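Local coordinates for post-proline cleaving enzyme (Rickettsia typhi, PDB 4HVT), which probably cleaves peptides on the carboxyl side of proline as a serine-type oligopeptidase, at residues E34-A39 with F674-D679. Residues are numbered along the deposited sequence; the frame is centred on the assembly and turned at random.
Sequences EALEWA and FLESKD
A39 of the N-terminal helix 34-51 sits over E676 and F674 on strand 672-677, an edge strand of the alpha/beta-hydrolase sheet, so a helix from the start of the chain packs against the catalytic domain's edge, as in other prolyl oligopeptidases. The N-to-C directions of segments 34-39 and 674-677 differ by 131°, and A39 and E676 have CA atoms 6.2 Å apart. E676 reaches along the alanine methyl. Its CB lies 3.9 Å from A39 CB, and its CG, anti to the backbone N (chi1 177°), is only slightly farther off. The carboxylate carbon CD then closes to 3.4 Å from the same methyl. OE1 touches both A39 CB and, more loosely, L36 CD2, while OE2 forms a salt bridge with R658, which probably favours the charged carboxylate beside the nearby D645. The neighbouring F674 ring meets the helix at two places. W38 turns the edge of its six-membered ring toward the phenyl face, a T-shaped pair with centroids 5.6 Å apart and planes at 64°. T43, one turn on, ties the helix to the strand, its OG1 hydrogen-bonded to A39 O and E676 N. In the plane of the F674 ring, at its edge, A39 O lies 4.0 Å from CE2.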
loop_
_atom_site.group_PDB
_atom_site.type_symbol
_atom_site.label_atom_id
_atom_site.label_comp_id
_atom_site.label_asym_id
_atom_site.label_seq_id
_atom_site.Cartn_x
_atom_site.Cartn_y
_atom_site.Cartn_z
ATOM N N GLU A 34 -14.898 27.909 2.692
ATOM C CA GLU A 34 -15.471 27.720 4.011
ATOM C C GLU A 34 -14.969 26.433 4.636
ATOM O O GLU A 34 -14.658 26.396 5.822
ATOM C CB GLU A 34 -16.991 27.720 3.958
ATOM N N ALA A 35 -14.866 25.385 3.828
ATOM C CA ALA A 35 -14.284 24.124 4.305
ATOM C C ALA A 35 -12.856 24.292 4.830
ATOM O O ALA A 35 -12.544 23.811 5.924
ATOM C CB ALA A 35 -14.328 23.068 3.212
ATOM N N LEU A 36 -11.972 24.891 4.034
ATOM C CA LEU A 36 -10.551 25.033 4.437
ATOM C C LEU A 36 -10.354 25.839 5.717
ATOM O O LEU A 36 -9.544 25.468 6.576
ATOM C CB LEU A 36 -9.709 25.652 3.322
ATOM C CG LEU A 36 -9.707 24.859 2.023
ATOM C CD1 LEU A 36 -9.038 25.673 0.922
ATOM C CD2 LEU A 36 -9.032 23.505 2.210
ATOM N N GLU A 37 -11.104 26.925 5.855
ATOM C CA GLU A 37 -11.064 27.730 7.054
ATOM C C GLU A 37 -11.581 26.947 8.282
ATOM O O GLU A 37 -10.936 26.934 9.320
ATOM C CB GLU A 37 -11.855 29.026 6.876
ATOM N N TRP A 38 -12.718 26.276 8.112
ATOM C CA TRP A 38 -13.342 25.462 9.146
ATOM C C TRP A 38 -12.319 24.423 9.600
ATOM O O TRP A 38 -12.053 24.278 10.781
ATOM C CB TRP A 38 -14.630 24.805 8.578
ATOM C CG TRP A 38 -15.360 23.879 9.548
ATOM C CD1 TRP A 38 -16.346 24.217 10.378
ATOM C CD2 TRP A 38 -15.166 22.467 9.709
ATOM N NE1 TRP A 38 -16.797 23.130 11.085
ATOM C CE2 TRP A 38 -16.065 22.036 10.704
ATOM C CE3 TRP A 38 -14.312 21.535 9.119
ATOM C CZ2 TRP A 38 -16.147 20.710 11.126
ATOM C CZ3 TRP A 38 -14.393 20.228 9.532
ATOM C CH2 TRP A 38 -15.299 19.823 10.539
ATOM N N ALA A 39 -11.747 23.721 8.623
ATOM C CA ALA A 39 -10.774 22.692 8.901
ATOM C C ALA A 39 -9.504 23.214 9.576
ATOM O O ALA A 39 -9.039 22.569 10.512
ATOM C CB ALA A 39 -10.441 21.923 7.620
ATOM N N PHE A 674 -9.147 16.571 15.587
ATOM C CA PHE A 674 -9.241 16.605 14.136
ATOM C C PHE A 674 -8.003 17.260 13.562
ATOM O O PHE A 674 -7.626 18.337 14.014
ATOM C CB PHE A 674 -10.497 17.381 13.768
ATOM C CG PHE A 674 -10.697 17.569 12.297
ATOM C CD1 PHE A 674 -11.283 16.560 11.548
ATOM C CD2 PHE A 674 -10.228 18.709 11.656
ATOM C CE1 PHE A 674 -11.449 16.689 10.165
ATOM C CE2 PHE A 674 -10.408 18.869 10.276
ATOM C CZ PHE A 674 -11.010 17.854 9.529
ATOM N N LEU A 675 -7.432 16.653 12.504
ATOM C CA LEU A 675 -6.226 17.135 11.845
ATOM C C LEU A 675 -6.441 17.009 10.336
ATOM O O LEU A 675 -6.532 15.875 9.787
ATOM C CB LEU A 675 -5.000 16.309 12.239
ATOM C CG LEU A 675 -4.563 16.402 13.713
ATOM C CD1 LEU A 675 -3.553 15.339 13.940
ATOM C CD2 LEU A 675 -3.932 17.734 13.975
ATOM N N GLU A 676 -6.476 18.156 9.677
ATOM C CA GLU A 676 -6.620 18.200 8.239
ATOM C C GLU A 676 -5.298 18.678 7.645
ATOM O O GLU A 676 -4.871 19.793 7.911
ATOM C CB GLU A 676 -7.776 19.074 7.779
ATOM C CG GLU A 676 -7.799 19.120 6.228
ATOM C CD GLU A 676 -9.084 19.517 5.612
ATOM O OE1 GLU A 676 -9.118 20.643 5.031
ATOM O OE2 GLU A 676 -10.084 18.779 5.753
ATOM N N SER A 677 -4.639 17.823 6.879
ATOM C CA SER A 677 -3.403 18.177 6.194
ATOM C C SER A 677 -3.582 18.782 4.847
ATOM O O SER A 677 -4.355 18.255 4.059
ATOM C CB SER A 677 -2.461 16.979 6.040
ATOM O OG SER A 677 -1.445 17.290 5.070
ATOM N N LYS A 678 -2.847 19.865 4.576
ATOM C CA LYS A 678 -2.906 20.591 3.295
ATOM C C LYS A 678 -2.501 19.784 2.107
ATOM O O LYS A 678 -3.104 19.901 1.025
ATOM C CB LYS A 678 -1.995 21.845 3.328
ATOM N N ASP A 679 -1.510 18.934 2.273
ATOM C CA ASP A 679 -0.898 18.259 1.110
ATOM C C ASP A 679 -0.392 16.836 1.298
ATOM O O ASP A 679 0.306 16.337 0.403
ATOM C CB ASP A 679 0.307 19.074 0.611
ATOM C CG ASP A 679 1.310 19.324 1.689
ATOM O OD1 ASP A 679 1.321 18.610 2.699
ATOM O OD2 ASP A 679 2.097 20.278 1.567
#